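Local coordinates for aldehyde dehydrogenase family protein (Pseudomonas syringae pv. tomato, PDB 6X9L) that probably oxidises long-chain aliphatic aldehydes such as octanal, with NAD+ as the electron acceptor, at residues 14-22 with 47-58. The protein carries 1 engineered substitution. Sequence-based numbering, arbitrary orientation.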
ATOM      1  N   HIS A  14     -25.602   4.631  30.392  1.00 74.66           N
ATOM      2  CA  HIS A  14     -26.370   5.285  29.349  1.00 75.77           C
ATOM      3  C   HIS A  14     -25.746   5.157  27.958  1.00 75.99           C
ATOM      4  O   HIS A  14     -26.452   5.321  26.954  1.00 76.98           O
ATOM      5  CB  HIS A  14     -26.545   6.754  29.699  1.00 76.48           C
ATOM      6  CG  HIS A  14     -27.681   7.390  28.976  1.00 77.80           C
ATOM      7  ND1 HIS A  14     -28.992   7.031  29.202  1.00 78.29           N
ATOM      8  CD2 HIS A  14     -27.705   8.327  28.001  1.00 78.71           C
ATOM      9  CE1 HIS A  14     -29.779   7.736  28.414  1.00 79.43           C
ATOM     10  NE2 HIS A  14     -29.023   8.530  27.675  1.00 79.74           N
ATOM     11  N   THR A  15     -24.445   4.880  27.872  1.00 48.78           N
ATOM     12  CA  THR A  15     -23.746   4.818  26.595  1.00 48.97           C
ATOM     13  C   THR A  15     -23.078   3.473  26.338  1.00 48.25           C
ATOM     14  O   THR A  15     -22.457   3.299  25.285  1.00 48.71           O
ATOM     15  CB  THR A  15     -22.707   5.947  26.514  1.00 48.84           C
ATOM     16  OG1 THR A  15     -21.674   5.737  27.484  1.00 47.82           O
ATOM     17  CG2 THR A  15     -23.376   7.249  26.826  1.00 49.50           C
ATOM     18  N   ALA A  16     -23.210   2.513  27.255  1.00 41.01           N
ATOM     19  CA  ALA A  16     -22.554   1.222  27.084  1.00 40.57           C
ATOM     20  C   ALA A  16     -23.010   0.526  25.804  1.00 42.16           C
ATOM     21  O   ALA A  16     -22.188  -0.042  25.070  1.00 42.26           O
ATOM     22  CB  ALA A  16     -22.820   0.343  28.305  1.00 39.92           C
ATOM     23  N   GLN A  17     -24.312   0.563  25.517  1.00 50.45           N
ATOM     24  CA  GLN A  17     -24.876  -0.101  24.351  1.00 52.57           C
ATOM     25  C   GLN A  17     -25.352   0.895  23.305  1.00 53.85           C
ATOM     26  O   GLN A  17     -26.328   0.654  22.587  1.00 55.58           O
ATOM     27  CB  GLN A  17     -25.990  -1.050  24.771  1.00 53.47           C
ATOM     28  CG  GLN A  17     -25.395  -2.357  25.194  1.00 53.47           C
ATOM     29  CD  GLN A  17     -26.251  -3.106  26.152  1.00 53.49           C
ATOM     30  OE1 GLN A  17     -26.721  -4.188  25.841  1.00 55.00           O
ATOM     31  NE2 GLN A  17     -26.443  -2.556  27.342  1.00 51.97           N
ATOM     32  N   LYS A  18     -24.636   2.003  23.203  1.00 52.80           N
ATOM     33  CA  LYS A  18     -24.826   2.985  22.156  1.00 54.12           C
ATOM     34  C   LYS A  18     -23.570   3.036  21.295  1.00 54.39           C
ATOM     35  O   LYS A  18     -22.531   2.454  21.631  1.00 53.26           O
ATOM     36  CB  LYS A  18     -25.146   4.365  22.753  1.00 53.42           C
ATOM     37  CG  LYS A  18     -26.287   4.324  23.736  1.00 53.03           C
ATOM     38  CD  LYS A  18     -27.294   5.419  23.465  1.00 53.95           C
ATOM     39  CE  LYS A  18     -28.645   5.098  24.073  1.00 54.16           C
ATOM     40  NZ  LYS A  18     -28.982   6.100  25.111  1.00 53.65           N
ATOM     41  N   PHE A  19     -23.686   3.725  20.158  1.00 40.61           N
ATOM     42  CA  PHE A  19     -22.560   4.006  19.285  1.00 40.92           C
ATOM     43  C   PHE A  19     -22.331   5.512  19.267  1.00 40.57           C
ATOM     44  O   PHE A  19     -23.261   6.292  19.484  1.00 40.88           O
ATOM     45  CB  PHE A  19     -22.807   3.474  17.860  1.00 42.91           C
ATOM     46  CG  PHE A  19     -23.006   1.977  17.789  1.00 43.90           C
ATOM     47  CD1 PHE A  19     -22.336   1.124  18.660  1.00 42.91           C
ATOM     48  CD2 PHE A  19     -23.884   1.419  16.865  1.00 45.68           C
ATOM     49  CE1 PHE A  19     -22.540  -0.262  18.597  1.00 43.99           C
ATOM     50  CE2 PHE A  19     -24.087   0.039  16.797  1.00 46.76           C
ATOM     51  CZ  PHE A  19     -23.418  -0.796  17.664  1.00 46.26           C
ATOM     52  N   TYR A  20     -21.082   5.930  19.029  1.00 36.71           N
ATOM     53  CA  TYR A  20     -20.769   7.351  18.893  1.00 37.36           C
ATOM     54  C   TYR A  20     -20.704   7.699  17.407  1.00 38.81           C
ATOM     55  O   TYR A  20     -19.708   7.421  16.722  1.00 38.78           O
ATOM     56  CB  TYR A  20     -19.482   7.726  19.611  1.00 36.42           C
ATOM     57  CG  TYR A  20     -19.293   9.235  19.659  1.00 37.72           C
ATOM     58  CD1 TYR A  20     -19.958  10.007  20.603  1.00 38.96           C
ATOM     59  CD2 TYR A  20     -18.476   9.887  18.748  1.00 38.80           C
ATOM     60  CE1 TYR A  20     -19.800  11.395  20.649  1.00 41.75           C
ATOM     61  CE2 TYR A  20     -18.312  11.266  18.783  1.00 41.43           C
ATOM     62  CZ  TYR A  20     -18.973  12.020  19.739  1.00 42.98           C
ATOM     63  OH  TYR A  20     -18.799  13.393  19.777  1.00 46.12           O
ATOM     64  N   ILE A  21     -21.773   8.326  16.921  1.00 41.48           N
ATOM     65  CA  ILE A  21     -21.949   8.639  15.515  1.00 42.98           C
ATOM     66  C   ILE A  21     -22.360  10.101  15.404  1.00 44.59           C
ATOM     67  O   ILE A  21     -23.369  10.511  15.989  1.00 45.26           O
ATOM     68  CB  ILE A  21     -22.994   7.721  14.867  1.00 43.60           C
ATOM     69  CG1 ILE A  21     -22.514   6.277  14.948  1.00 42.67           C
ATOM     70  CG2 ILE A  21     -23.274   8.131  13.419  1.00 45.19           C
ATOM     71  CD1 ILE A  21     -23.388   5.316  14.217  1.00 43.56           C
ATOM     72  N   ASP A  22     -21.562  10.891  14.683  1.00 54.67           N
ATOM     73  CA  ASP A  22     -21.938  12.243  14.283  1.00 55.81           C
ATOM     74  C   ASP A  22     -22.099  13.173  15.487  1.00 55.30           C
ATOM     75  O   ASP A  22     -22.965  14.051  15.500  1.00 56.60           O
ATOM     76  CB  ASP A  22     -23.214  12.215  13.446  1.00 57.05           C
ATOM     77  CG  ASP A  22     -23.472  13.518  12.729  1.00 58.74           C
ATOM     78  OD1 ASP A  22     -22.511  14.266  12.465  1.00 59.33           O
ATOM     79  OD2 ASP A  22     -24.649  13.793  12.428  1.00 59.92           O
ATOM     80  N   HIS A  47     -21.973  -4.982  29.225  1.00 39.77           N
ATOM     81  CA  HIS A  47     -22.395  -5.311  27.881  1.00 41.39           C
ATOM     82  C   HIS A  47     -22.218  -4.089  27.004  1.00 40.89           C
ATOM     83  O   HIS A  47     -22.238  -2.950  27.476  1.00 39.56           O
ATOM     84  CB  HIS A  47     -23.851  -5.753  27.832  1.00 42.77           C
ATOM     85  CG  HIS A  47     -24.119  -7.011  28.583  1.00 42.98           C
ATOM     86  ND1 HIS A  47     -24.157  -7.061  29.963  1.00 41.63           N
ATOM     87  CD2 HIS A  47     -24.369  -8.267  28.149  1.00 44.37           C
ATOM     88  CE1 HIS A  47     -24.409  -8.301  30.343  1.00 42.05           C
ATOM     89  NE2 HIS A  47     -24.544  -9.051  29.264  1.00 43.59           N
ATOM     90  N   VAL A  48     -22.049  -4.344  25.712  1.00 46.77           N
ATOM     91  CA  VAL A  48     -21.992  -3.296  24.710  1.00 46.74           C
ATOM     92  C   VAL A  48     -22.769  -3.772  23.496  1.00 49.94           C
ATOM     93  O   VAL A  48     -23.026  -4.964  23.321  1.00 52.05           O
ATOM     94  CB  VAL A  48     -20.544  -2.949  24.336  1.00 44.91           C
ATOM     95  CG1 VAL A  48     -19.777  -2.574  25.580  1.00 42.48           C
ATOM     96  CG2 VAL A  48     -19.896  -4.121  23.643  1.00 45.75           C
ATOM     97  N   ALA A  49     -23.151  -2.814  22.657  1.00 38.59           N
ATOM     98  CA  ALA A  49     -23.991  -3.104  21.506  1.00 41.76           C
ATOM     99  C   ALA A  49     -23.183  -3.754  20.386  1.00 43.54           C
ATOM    100  O   ALA A  49     -21.962  -3.583  20.289  1.00 41.60           O
ATOM    101  CB  ALA A  49     -24.652  -1.824  20.997  1.00 41.91           C
ATOM    102  N   SER A  50     -23.889  -4.514  19.539  1.00 35.11           N
ATOM    103  CA  SER A  50     -23.300  -5.213  18.403  1.00 36.23           C
ATOM    104  C   SER A  50     -23.866  -4.620  17.120  1.00 37.23           C
ATOM    105  O   SER A  50     -25.049  -4.822  16.801  1.00 38.24           O
ATOM    106  CB  SER A  50     -23.563  -6.716  18.468  1.00 38.04           C
ATOM    107  OG  SER A  50     -22.779  -7.391  17.495  1.00 37.51           O
ATOM    108  N   GLY A  51     -23.003  -3.909  16.382  1.00 37.54           N
ATOM    109  CA  GLY A  51     -23.434  -3.197  15.203  1.00 37.98           C
ATOM    110  C   GLY A  51     -23.749  -4.116  14.036  1.00 39.10           C
ATOM    111  O   GLY A  51     -23.303  -5.261  13.941  1.00 39.33           O
ATOM    112  N   SER A  52     -24.558  -3.581  13.137  1.00 44.52           N
ATOM    113  CA  SER A  52     -24.932  -4.197  11.881  1.00 45.32           C
ATOM    114  C   SER A  52     -24.305  -3.399  10.748  1.00 44.89           C
ATOM    115  O   SER A  52     -23.706  -2.339  10.960  1.00 43.98           O
ATOM    116  CB  SER A  52     -26.446  -4.236  11.741  1.00 46.13           C
ATOM    117  OG  SER A  52     -26.970  -2.918  11.820  1.00 45.85           O
ATOM    118  N   ALA A  53     -24.460  -3.904   9.526  1.00 40.32           N
ATOM    119  CA  ALA A  53     -24.018  -3.127   8.375  1.00 39.87           C
ATOM    120  C   ALA A  53     -24.729  -1.777   8.319  1.00 39.79           C
ATOM    121  O   ALA A  53     -24.124  -0.767   7.942  1.00 39.32           O
ATOM    122  CB  ALA A  53     -24.242  -3.926   7.096  1.00 39.95           C
ATOM    123  N   ALA A  54     -25.999  -1.725   8.745  1.00 52.25           N
ATOM    124  CA  ALA A  54     -26.748  -0.468   8.726  1.00 51.96           C
ATOM    125  C   ALA A  54     -26.150   0.563   9.680  1.00 51.45           C
ATOM    126  O   ALA A  54     -26.153   1.769   9.392  1.00 50.90           O
ATOM    127  CB  ALA A  54     -28.214  -0.728   9.080  1.00 52.43           C
ATOM    128  N   ASP A  55     -25.664   0.116  10.839  1.00 56.49           N
ATOM    129  CA  ASP A  55     -24.972   1.025  11.744  1.00 55.74           C
ATOM    130  C   ASP A  55     -23.679   1.553  11.123  1.00 54.98           C
ATOM    131  O   ASP A  55     -23.382   2.750  11.212  1.00 54.04           O
ATOM    132  CB  ASP A  55     -24.692   0.311  13.061  1.00 56.07           C
ATOM    133  CG  ASP A  55     -25.955  -0.074  13.774  1.00 56.96           C
ATOM    134  OD1 ASP A  55     -26.718   0.852  14.116  1.00 56.71           O
ATOM    135  OD2 ASP A  55     -26.199  -1.287  13.979  1.00 57.82           O
ATOM    136  N   VAL A  56     -22.899   0.673  10.494  1.00 39.83           N
ATOM    137  CA  VAL A  56     -21.693   1.108   9.804  1.00 39.19           C
ATOM    138  C   VAL A  56     -22.042   2.091   8.693  1.00 39.05           C
ATOM    139  O   VAL A  56     -21.261   2.998   8.392  1.00 38.42           O
ATOM    140  CB  VAL A  56     -20.925  -0.120   9.275  1.00 39.68           C
ATOM    141  CG1 VAL A  56     -19.919   0.275   8.211  1.00 39.38           C
ATOM    142  CG2 VAL A  56     -20.221  -0.840  10.403  1.00 39.54           C
ATOM    143  N   ASP A  57     -23.218   1.945   8.078  1.00 51.97           N
ATOM    144  CA  ASP A  57     -23.692   2.937   7.113  1.00 51.88           C
ATOM    145  C   ASP A  57     -23.898   4.309   7.758  1.00 51.20           C
ATOM    146  O   ASP A  57     -23.434   5.329   7.235  1.00 50.74           O
ATOM    147  CB  ASP A  57     -24.992   2.461   6.474  1.00 52.59           C
ATOM    148  CG  ASP A  57     -24.763   1.501   5.348  1.00 53.18           C
ATOM    149  OD1 ASP A  57     -23.589   1.311   4.977  1.00 53.17           O
ATOM    150  OD2 ASP A  57     -25.751   0.939   4.829  1.00 53.64           O
ATOM    151  N   ARG A  58     -24.617   4.364   8.883  1.00 54.79           N
ATOM    152  CA  ARG A  58     -24.824   5.658   9.529  1.00 53.87           C
ATOM    153  C   ARG A  58     -23.494   6.304   9.875  1.00 52.72           C
ATOM    154  O   ARG A  58     -23.318   7.520   9.737  1.00 51.99           O
ATOM    155  CB  ARG A  58     -25.673   5.497  10.788  1.00 53.97           C
ATOM    156  CG  ARG A  58     -27.014   4.843  10.557  1.00 55.07           C
ATOM    157  CD  ARG A  58     -27.844   4.833  11.831  1.00 55.33           C
ATOM    158  NE  ARG A  58     -28.157   6.187  12.288  1.00 54.74           N
ATOM    159  CZ  ARG A  58     -27.839   6.668  13.486  1.00 54.15           C
ATOM    160  NH1 ARG A  58     -27.203   5.899  14.365  1.00 54.07           N
ATOM    161  NH2 ARG A  58     -28.173   7.914  13.808  1.00 53.63           N
TER
HETATM  162  O   HOH W   1     -21.839   0.009  22.378  1.00 39.61           O
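His47 meets Gln17 through its CB, 3.8 Å from Gln17 OE1; the two side chains run alongside each other, amide and ring planes 27° apart, and the imidazole leads away beyond this contact. Gln17 CG lies against the Val48-Ala49 peptide link, 3.4 Å from Val48 C. Ala16 O receives a CH···O contact from Val48 CA and is touched by Val48 CB and CG1, although that side chain as a whole points away. Ala49 is small enough for the chains to come close, its CB lying 3.4 Å from Gln17 O and 3.6 Å from Phe19 CE1. A water accepts from Ala49 N and donates to Ala16 O and Lys18 O, satisfying backbone atoms at this buried junction. Here strand 43-49 leads into helix 53-71 at the edge of what is, by family, the NAD-binding Rossmann-like domain, and strand 19-21 packs over the link. With CG anti to its carbonyl carbon (chi1 -61°), Phe19 reaches from Ala49 to Asp55; its CZ lies 3.4 Å from Gly51 N, where glycine has no side chain facing the ring. Ser52 is the helix N-cap; its N and OG both donate to Asp55 OD2, the N at 2.9 Å, while Leu29 N binds OD1. Thus held, Asp55 presents CG to the Phe19 ring edge, 3.6 Å from CE2, the planes 77° apart. Arg58 CB and NH1 approach Ile21 CD1, while Ile21 CG2 packs on Arg58 O at 3.7 Å.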